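Local coordinates for encapsidation protein (Bacillus phage phi29, PDB 5HD9) that powers the packaging of viral DNA as the motor ATPase of the phage, probably by hydrolysing ATP in this N-terminal ASCE-fold domain, at residues E44-V49 and R80-D85; A30-P35 and S60-D65; S96-Q99 and A105-N108. One frame throughout, in Å; residues are numbered along the deposited sequence.

In the fold
Contacts 1 and 2 share one aromatic core on the helix 26-42 side of the mixed sheet, whereas contact 3 lies against the other face and is only partly buried. Contact 1 joins two strands of the sheet itself with purely apolar side-chain packing, mostly between rings. Contact 2 pins the loop after strand 45-50 to helix 26-42, mixing CH-pi packing with bridging waters and, toward the exposed end, an aspartate. The two touch directly, their centres 10 Å apart. Contact 3, between the short helix 98-101 and the loop after it, is again aromatic, but its polar ends bond elsewhere; it meets contact 1 through strand 45-50 and does not touch contact 2.

Contact 1 (E44-V49 and R80-D85); sequences EQFIYV and RRFYID
In the central mixed sheet of this ASCE-fold domain, Phe46 on strand 45-50 and Phe82 on strand 81-84 meet across the strand that separates them, 87-94. The two CA atoms, Phe46 CA and Phe82 CA, are 9.0 Å apart, too far for direct strand pairing, so the two strands meet here only through side chains. The closest approach is Phe46 CE2 to Phe82 CD2 at 3.6 Å, and Phe46 CZ lies 3.7 Å from the same Phe82 CD2. The ring planes are inclined by only 12°, yet the rings are displaced so far, with 5.5 Å between the Phe46 and Phe82 centroids, that little of one ring lies over the other: a strongly offset, near-parallel pair, with the side chains themselves crossing at about a right angle. A chi1 of 68° sets Phe46 CG between its backbone N and carbonyl carbon and brings the ring end nearer to Phe82 than its CB direction would suggest.

Strand 87-94 fills the gap beneath, its Ala89 and Trp91 pairing by backbone hydrogen bonds with Phe46. Two residues along strand 45-50, Tyr48 adds its CB at the edge of the Phe82 ring, 4.0 Å from Phe82 CE2. With CG anti to the backbone N (chi1 -179°), the Tyr48 ring swings off from strand 81-84, and its hydroxyl bonds Arg50. Tyr62 stacks on Phe82 and also touches Phe46, while Pro35 of helix 26-42 packs on Phe46.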
loop_
_atom_site.group_PDB
_atom_site.type_symbol
_atom_site.label_atom_id
_atom_site.label_comp_id
_atom_site.label_asym_id
_atom_site.label_seq_id
_atom_site.Cartn_x
_atom_site.Cartn_y
_atom_site.Cartn_z
ATOM N N GLU A 44 14.375 0.365 -6.439
ATOM C CA GLU A 44 13.130 1.103 -6.267
ATOM C C GLU A 44 12.749 1.133 -4.794
ATOM O O GLU A 44 12.737 0.098 -4.125
ATOM C CB GLU A 44 11.998 0.471 -7.084
ATOM C CG GLU A 44 12.240 0.463 -8.581
ATOM C CD GLU A 44 11.091 -0.166 -9.358
ATOM O OE1 GLU A 44 10.053 -0.493 -8.744
ATOM O OE2 GLU A 44 11.230 -0.341 -10.586
ATOM N N GLN A 45 12.439 2.322 -4.292
ATOM C CA GLN A 45 12.078 2.483 -2.890
ATOM C C GLN A 45 10.566 2.448 -2.720
ATOM O O GLN A 45 9.820 2.489 -3.701
ATOM C CB GLN A 45 12.662 3.784 -2.347
ATOM C CG GLN A 45 14.182 3.774 -2.302
ATOM C CD GLN A 45 14.772 5.146 -2.070
ATOM O OE1 GLN A 45 14.410 6.115 -2.738
ATOM N NE2 GLN A 45 15.692 5.237 -1.117
ATOM N N PHE A 46 10.112 2.357 -1.475
ATOM C CA PHE A 46 8.686 2.222 -1.213
ATOM C C PHE A 46 8.264 2.964 0.044
ATOM O O PHE A 46 9.079 3.217 0.933
ATOM C CB PHE A 46 8.308 0.745 -1.095
ATOM C CG PHE A 46 8.875 0.064 0.124
ATOM C CD1 PHE A 46 10.151 -0.470 0.106
ATOM C CD2 PHE A 46 8.125 -0.049 1.284
ATOM C CE1 PHE A 46 10.675 -1.097 1.226
ATOM C CE2 PHE A 46 8.642 -0.675 2.407
ATOM C CZ PHE A 46 9.916 -1.199 2.377
ATOM N N ILE A 47 6.983 3.315 0.097
ATOM C CA ILE A 47 6.409 3.965 1.265
ATOM C C ILE A 47 5.235 3.150 1.791
ATOM O O ILE A 47 4.325 2.790 1.047
ATOM C CB ILE A 47 5.946 5.405 0.954
ATOM C CG1 ILE A 47 7.142 6.242 0.492
ATOM C CG2 ILE A 47 5.293 6.032 2.189
ATOM C CD1 ILE A 47 6.822 7.681 0.181
ATOM N N TYR A 48 5.288 2.858 3.085
ATOM C CA TYR A 48 4.212 2.179 3.789
ATOM C C TYR A 48 3.400 3.233 4.533
ATOM O O TYR A 48 3.907 3.895 5.441
ATOM C CB TYR A 48 4.781 1.126 4.743
ATOM C CG TYR A 48 3.758 0.322 5.517
ATOM C CD1 TYR A 48 2.864 -0.513 4.866
ATOM C CD2 TYR A 48 3.714 0.375 6.904
ATOM C CE1 TYR A 48 1.936 -1.257 5.575
ATOM C CE2 TYR A 48 2.795 -0.363 7.619
ATOM C CZ TYR A 48 1.910 -1.179 6.952
ATOM O OH TYR A 48 0.995 -1.915 7.668
ATOM N N VAL A 49 2.150 3.404 4.125
ATOM C CA VAL A 49 1.287 4.425 4.700
ATOM C C VAL A 49 0.225 3.796 5.589
ATOM O O VAL A 49 -0.398 2.794 5.232
ATOM C CB VAL A 49 0.598 5.265 3.602
ATOM C CG1 VAL A 49 -0.308 6.332 4.214
ATOM C CG2 VAL A 49 1.639 5.908 2.698
ATOM N N ARG A 80 10.899 5.172 11.813
ATOM C CA ARG A 80 9.902 4.907 10.781
ATOM C C ARG A 80 10.543 4.766 9.395
ATOM O O ARG A 80 9.921 5.083 8.384
ATOM C CB ARG A 80 8.849 6.024 10.765
ATOM C CG ARG A 80 7.841 5.940 11.903
ATOM C CD ARG A 80 6.660 6.880 11.691
ATOM N NE ARG A 80 7.018 8.285 11.884
ATOM C CZ ARG A 80 7.338 9.137 10.910
ATOM N NH1 ARG A 80 7.351 8.755 9.638
ATOM N NH2 ARG A 80 7.643 10.391 11.218
ATOM N N ARG A 81 11.783 4.285 9.356
ATOM C CA ARG A 81 12.495 4.102 8.095
ATOM C C ARG A 81 12.983 2.670 7.925
ATOM O O ARG A 81 13.370 2.010 8.890
ATOM C CB ARG A 81 13.674 5.067 8.001
ATOM C CG ARG A 81 13.255 6.524 8.022
ATOM C CD ARG A 81 14.389 7.443 7.599
ATOM N NE ARG A 81 14.005 8.850 7.687
ATOM C CZ ARG A 81 14.097 9.594 8.787
ATOM N NH1 ARG A 81 14.565 9.076 9.917
ATOM N NH2 ARG A 81 13.721 10.865 8.757
ATOM N N PHE A 82 12.967 2.211 6.677
ATOM C CA PHE A 82 13.299 0.836 6.338
ATOM C C PHE A 82 14.640 0.770 5.622
ATOM O O PHE A 82 14.890 1.538 4.690
ATOM C CB PHE A 82 12.205 0.232 5.456
ATOM C CG PHE A 82 10.842 0.227 6.094
ATOM C CD1 PHE A 82 10.641 -0.355 7.336
ATOM C CD2 PHE A 82 9.762 0.816 5.455
ATOM C CE1 PHE A 82 9.387 -0.356 7.922
ATOM C CE2 PHE A 82 8.510 0.817 6.037
ATOM C CZ PHE A 82 8.321 0.232 7.271
ATOM N N TYR A 83 15.492 -0.155 6.056
ATOM C CA TYR A 83 16.811 -0.336 5.461
ATOM C C TYR A 83 16.999 -1.767 4.980
ATOM O O TYR A 83 16.612 -2.718 5.661
ATOM C CB TYR A 83 17.907 0.028 6.465
ATOM C CG TYR A 83 17.770 1.427 7.003
ATOM C CD1 TYR A 83 16.841 1.719 7.990
ATOM C CD2 TYR A 83 18.559 2.460 6.515
ATOM C CE1 TYR A 83 16.701 3.000 8.481
ATOM C CE2 TYR A 83 18.428 3.746 7.001
ATOM C CZ TYR A 83 17.497 4.011 7.983
ATOM O OH TYR A 83 17.362 5.290 8.469
ATOM N N ILE A 84 17.594 -1.907 3.799
ATOM C CA ILE A 84 17.920 -3.213 3.245
ATOM C C ILE A 84 19.402 -3.246 2.898
ATOM O O ILE A 84 19.873 -2.465 2.071
ATOM C CB ILE A 84 17.068 -3.533 2.002
ATOM C CG1 ILE A 84 15.587 -3.533 2.386
ATOM C CG2 ILE A 84 17.488 -4.875 1.396
ATOM C CD1 ILE A 84 14.633 -3.880 1.262
ATOM N N ASP A 85 20.127 -4.156 3.544
ATOM C CA ASP A 85 21.576 -4.260 3.389
ATOM C C ASP A 85 22.265 -2.921 3.652
ATOM O O ASP A 85 23.248 -2.575 2.998
ATOM C CB ASP A 85 21.930 -4.772 1.992
ATOM C CG ASP A 85 21.400 -6.173 1.730
ATOM O OD1 ASP A 85 21.356 -6.982 2.681
ATOM O OD2 ASP A 85 21.023 -6.463 0.576
#

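Contact 2 (A30-P35 and S60-D65); sequences AMKVYP and SNYFND
Met31, present as selenomethionine, reaches Tyr62 through its backbone and a water: the water donates to Met31 O at 2.8 Å and is 2.8 Å from Tyr62 OH. Lys32 follows and provides nearly all of the helix's share of the contact. Its side chain runs past Tyr62 in the opposite direction, placing Lys32 CE over one face of the ring, 4.2 Å from the Tyr62 centroid and 20° off the normal, a CH-pi contact. The same Lys32 CE lies 3.3 Å from Tyr62 O and 3.5 Å from Asp65 OD2. A chi4 of -3° is nearly eclipsed and folds the amine back toward the ring, with Lys32 NZ 3.4 Å from Tyr62 CE1. The charges are too distant for a salt bridge, Lys32 NZ being 4.5 Å from Asp65 OD2, though attraction across that gap is plausible. A second water donates to Lys32 O at 3.0 Å and lies unusually close to Tyr62 OH, so this second bridge is less certain than the first. Pro35, one helical turn on from Met31, has no N-H to offer Met31 O, so the first water takes the acceptor that the kinked helix leaves over. Helix 26-42, whose first turn belongs to a probable Walker A P-loop, thus turns Lys32 to the 60-65 loop, while Met31 packs on Val113, Ile151 and Leu153 of strands 109-115 and 149-153, and Pro35 rests on Phe46 of strand 45-50.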
loop_
_atom_site.group_PDB
_atom_site.type_symbol
_atom_site.label_atom_id
_atom_site.label_comp_id
_atom_site.label_asym_id
_atom_site.label_seq_id
_atom_site.Cartn_x
_atom_site.Cartn_y
_atom_site.Cartn_z
ATOM N N ALA A 30 1.951 -10.109 0.808
ATOM C CA ALA A 30 2.395 -9.970 -0.572
ATOM C C ALA A 30 2.936 -8.572 -0.846
ATOM O O ALA A 30 3.896 -8.403 -1.602
ATOM C CB ALA A 30 1.253 -10.286 -1.526
HETATM N N MSE A 31 2.318 -7.569 -0.229
HETATM C CA MSE A 31 2.679 -6.182 -0.491
HETATM C C MSE A 31 3.823 -5.713 0.407
HETATM O O MSE A 31 4.191 -4.535 0.392
HETATM C CB MSE A 31 1.457 -5.275 -0.321
HETATM C CG MSE A 31 0.407 -5.428 -1.424
HETATM SE SE MSE A 31 1.145 -5.211 -3.227
HETATM C CE MSE A 31 1.445 -7.076 -3.693
ATOM N N LYS A 32 4.370 -6.634 1.197
ATOM C CA LYS A 32 5.667 -6.422 1.827
ATOM C C LYS A 32 6.737 -7.020 0.903
ATOM O O LYS A 32 7.757 -6.393 0.620
ATOM C CB LYS A 32 5.734 -7.060 3.223
ATOM C CG LYS A 32 4.894 -6.380 4.314
ATOM C CD LYS A 32 5.164 -7.036 5.676
ATOM C CE LYS A 32 4.375 -6.423 6.841
ATOM N NZ LYS A 32 3.532 -5.245 6.494
ATOM N N VAL A 33 6.480 -8.233 0.421
ATOM C CA VAL A 33 7.412 -8.951 -0.449
ATOM C C VAL A 33 7.686 -8.217 -1.760
ATOM O O VAL A 33 8.830 -8.158 -2.213
ATOM C CB VAL A 33 6.887 -10.374 -0.789
ATOM C CG1 VAL A 33 7.757 -11.050 -1.859
ATOM C CG2 VAL A 33 6.837 -11.228 0.456
ATOM N N TYR A 34 6.642 -7.671 -2.376
ATOM C CA TYR A 34 6.786 -7.060 -3.694
ATOM C C TYR A 34 7.749 -5.866 -3.677
ATOM O O TYR A 34 8.724 -5.862 -4.424
ATOM C CB TYR A 34 5.420 -6.640 -4.247
ATOM C CG TYR A 34 5.512 -5.822 -5.518
ATOM C CD1 TYR A 34 5.791 -6.428 -6.732
ATOM C CD2 TYR A 34 5.324 -4.444 -5.500
ATOM C CE1 TYR A 34 5.883 -5.689 -7.896
ATOM C CE2 TYR A 34 5.413 -3.697 -6.658
ATOM C CZ TYR A 34 5.694 -4.323 -7.852
ATOM O OH TYR A 34 5.780 -3.576 -9.006
ATOM N N PRO A 35 7.497 -4.857 -2.825
ATOM C CA PRO A 35 8.421 -3.712 -2.823
ATOM C C PRO A 35 9.843 -4.064 -2.376
ATOM O O PRO A 35 10.793 -3.447 -2.852
ATOM C CB PRO A 35 7.770 -2.728 -1.841
ATOM C CG PRO A 35 6.797 -3.540 -1.047
ATOM C CD PRO A 35 6.339 -4.633 -1.944
ATOM N N SER A 60 8.413 -1.470 14.134
ATOM C CA SER A 60 9.718 -2.102 14.297
ATOM C C SER A 60 9.653 -3.587 13.932
ATOM O O SER A 60 10.680 -4.205 13.645
ATOM C CB SER A 60 10.225 -1.936 15.731
ATOM O OG SER A 60 9.440 -2.682 16.644
ATOM N N ASN A 61 8.444 -4.146 13.939
ATOM C CA ASN A 61 8.223 -5.551 13.598
ATOM C C ASN A 61 7.871 -5.761 12.124
ATOM O O ASN A 61 7.515 -6.868 11.724
ATOM C CB ASN A 61 7.100 -6.140 14.463
ATOM C CG ASN A 61 7.493 -6.293 15.922
ATOM O OD1 ASN A 61 8.665 -6.178 16.286
ATOM N ND2 ASN A 61 6.507 -6.572 16.767
ATOM N N TYR A 62 7.974 -4.701 11.325
ATOM C CA TYR A 62 7.500 -4.711 9.937
ATOM C C TYR A 62 8.027 -5.883 9.101
ATOM O O TYR A 62 7.276 -6.489 8.339
ATOM C CB TYR A 62 7.879 -3.391 9.255
ATOM C CG TYR A 62 7.468 -3.289 7.800
ATOM C CD1 TYR A 62 6.204 -2.831 7.444
ATOM C CD2 TYR A 62 8.347 -3.636 6.783
ATOM C CE1 TYR A 62 5.828 -2.731 6.114
ATOM C CE2 TYR A 62 7.980 -3.539 5.452
ATOM C CZ TYR A 62 6.720 -3.086 5.123
ATOM O OH TYR A 62 6.361 -2.989 3.796
ATOM N N PHE A 63 9.305 -6.211 9.253
ATOM C CA PHE A 63 9.930 -7.228 8.409
ATOM C C PHE A 63 9.764 -8.657 8.926
ATOM O O PHE A 63 10.170 -9.604 8.254
ATOM C CB PHE A 63 11.422 -6.928 8.248
ATOM C CG PHE A 63 11.713 -5.781 7.327
ATOM C CD1 PHE A 63 11.323 -5.828 5.996
ATOM C CD2 PHE A 63 12.389 -4.661 7.782
ATOM C CE1 PHE A 63 11.594 -4.775 5.144
ATOM C CE2 PHE A 63 12.664 -3.610 6.933
ATOM C CZ PHE A 63 12.265 -3.666 5.611
ATOM N N ASN A 64 9.166 -8.820 10.104
ATOM C CA ASN A 64 9.034 -10.146 10.711
ATOM C C ASN A 64 8.242 -11.124 9.840
ATOM O O ASN A 64 8.576 -12.307 9.772
ATOM C CB ASN A 64 8.373 -10.045 12.090
ATOM C CG ASN A 64 9.304 -9.480 13.148
ATOM O OD1 ASN A 64 10.505 -9.335 12.923
ATOM N ND2 ASN A 64 8.753 -9.171 14.316
ATOM N N ASP A 65 7.193 -10.633 9.186
ATOM C CA ASP A 65 6.385 -11.463 8.296
ATOM C C ASP A 65 7.227 -12.108 7.199
ATOM O O ASP A 65 7.044 -13.279 6.868
ATOM C CB ASP A 65 5.272 -10.635 7.644
ATOM C CG ASP A 65 4.102 -10.383 8.571
ATOM O OD1 ASP A 65 3.865 -11.203 9.482
ATOM O OD2 ASP A 65 3.408 -9.363 8.375
HETATM O O HOH W 1 3.751 -2.913 2.681
HETATM O O HOH W 2 7.946 -3.664 1.930
#

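Contact 3 (S96-Q99 and A105-N108); sequences SVWQ and AYPN
Trp98 and Tyr106 make the whole of this small contact, which buries 71 Å² over both segments. Their side chains come from opposite directions and meet at their far ends: the nearest backbone pair, Trp98 CA and Ala105 CA, is 12.7 Å apart, so the separation is bridged by ring length. Trp98 contributes the outer rim of its six-membered ring. Trp98 CZ3 is 3.8 Å from Tyr106 OH, which sits at the indole edge near its plane, and Trp98 CH2 is 4.0 Å from Tyr106 CE2. The centroids of the Trp98 six-membered ring and the Tyr106 ring are 5.9 Å apart and the planes are inclined at 47°, a geometry between a stack and a T-shaped pair.

Both residues belong to the connection that carries the chain from strand 87-94 to the parallel strand 109-115, passing over strand 45-50 by way of the short, weakly bonded helix 98-101. A chi1 of 164°, with Trp98 CG anti to the backbone N, extends the indole from that helix toward the returning loop, between strand 87-94 and helix 130-141. There it touches Ile93 on the sheet and Leu137 and Thr140 on the helix.

The polar ends are occupied by other partners. Trp98 NE1, on the side of the indole remote from CZ3, bonds Asn136 OD1, which helps fix the rotation of the ring. Tyr106 OH bonds Glu101 O at the end of the short helix, so the hydroxyl that packs on Trp98 also ties the loop back to helix 98-101. Around the Tyr106 ring, Trp91 makes an edge-to-face pair, and Ile47, Ile93 and Val141 add apolar contacts.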
loop_
_atom_site.group_PDB
_atom_site.type_symbol
_atom_site.label_atom_id
_atom_site.label_comp_id
_atom_site.label_asym_id
_atom_site.label_seq_id
_atom_site.Cartn_x
_atom_site.Cartn_y
_atom_site.Cartn_z
ATOM N N SER A 96 -1.650 11.262 8.591
ATOM C CA SER A 96 -2.080 12.389 9.415
ATOM C C SER A 96 -1.015 13.485 9.534
ATOM O O SER A 96 -1.349 14.650 9.743
ATOM C CB SER A 96 -2.466 11.900 10.814
ATOM O OG SER A 96 -1.374 11.267 11.458
ATOM N N VAL A 97 0.257 13.110 9.408
ATOM C CA VAL A 97 1.358 14.067 9.549
ATOM C C VAL A 97 2.229 14.144 8.297
ATOM O O VAL A 97 3.427 14.422 8.383
ATOM C CB VAL A 97 2.261 13.716 10.754
ATOM C CG1 VAL A 97 1.469 13.807 12.054
ATOM C CG2 VAL A 97 2.902 12.332 10.566
ATOM N N TRP A 98 1.627 13.903 7.136
ATOM C CA TRP A 98 2.370 13.918 5.877
ATOM C C TRP A 98 3.007 15.281 5.606
ATOM O O TRP A 98 4.102 15.355 5.048
ATOM C CB TRP A 98 1.460 13.529 4.706
ATOM C CG TRP A 98 2.039 13.892 3.366
ATOM C CD1 TRP A 98 1.472 14.691 2.416
ATOM C CD2 TRP A 98 3.310 13.487 2.843
ATOM N NE1 TRP A 98 2.308 14.801 1.329
ATOM C CE2 TRP A 98 3.445 14.074 1.568
ATOM C CE3 TRP A 98 4.348 12.687 3.327
ATOM C CZ2 TRP A 98 4.572 13.881 0.772
ATOM C CZ3 TRP A 98 5.466 12.495 2.535
ATOM C CH2 TRP A 98 5.568 13.089 1.273
ATOM N N GLN A 99 2.333 16.354 6.009
ATOM C CA GLN A 99 2.842 17.704 5.772
ATOM C C GLN A 99 4.233 17.883 6.381
ATOM O O GLN A 99 5.093 18.540 5.793
ATOM C CB GLN A 99 1.875 18.760 6.328
ATOM C CG GLN A 99 1.884 18.938 7.849
ATOM C CD GLN A 99 1.382 17.715 8.595
ATOM O OE1 GLN A 99 0.540 16.967 8.093
ATOM N NE2 GLN A 99 1.898 17.506 9.804
ATOM N N ALA A 105 13.742 13.710 2.064
ATOM C CA ALA A 105 13.991 13.365 0.667
ATOM C C ALA A 105 13.481 11.964 0.337
ATOM O O ALA A 105 13.562 11.050 1.160
ATOM C CB ALA A 105 15.476 13.469 0.355
ATOM N N TYR A 106 12.961 11.815 -0.878
ATOM C CA TYR A 106 12.415 10.553 -1.365
ATOM C C TYR A 106 12.898 10.334 -2.801
ATOM O O TYR A 106 12.176 10.629 -3.750
ATOM C CB TYR A 106 10.885 10.565 -1.295
ATOM C CG TYR A 106 10.351 10.861 0.089
ATOM C CD1 TYR A 106 10.245 9.857 1.041
ATOM C CD2 TYR A 106 9.960 12.144 0.446
ATOM C CE1 TYR A 106 9.763 10.119 2.307
ATOM C CE2 TYR A 106 9.476 12.417 1.715
ATOM C CZ TYR A 106 9.380 11.399 2.640
ATOM O OH TYR A 106 8.902 11.657 3.906
ATOM N N PRO A 107 14.131 9.828 -2.960
ATOM C CA PRO A 107 14.811 9.821 -4.263
ATOM C C PRO A 107 14.185 8.950 -5.354
ATOM O O PRO A 107 14.157 9.393 -6.500
ATOM C CB PRO A 107 16.211 9.292 -3.917
ATOM C CG PRO A 107 16.384 9.589 -2.470
ATOM C CD PRO A 107 15.032 9.383 -1.882
ATOM N N ASN A 108 13.714 7.749 -5.028
ATOM C CA ASN A 108 13.323 6.796 -6.067
ATOM C C ASN A 108 12.174 5.879 -5.657
ATOM O O ASN A 108 12.263 4.659 -5.794
ATOM C CB ASN A 108 14.540 5.956 -6.466
ATOM C CG ASN A 108 14.320 5.168 -7.747
ATOM O OD1 ASN A 108 13.594 5.601 -8.641
ATOM N ND2 ASN A 108 14.951 4.003 -7.838
#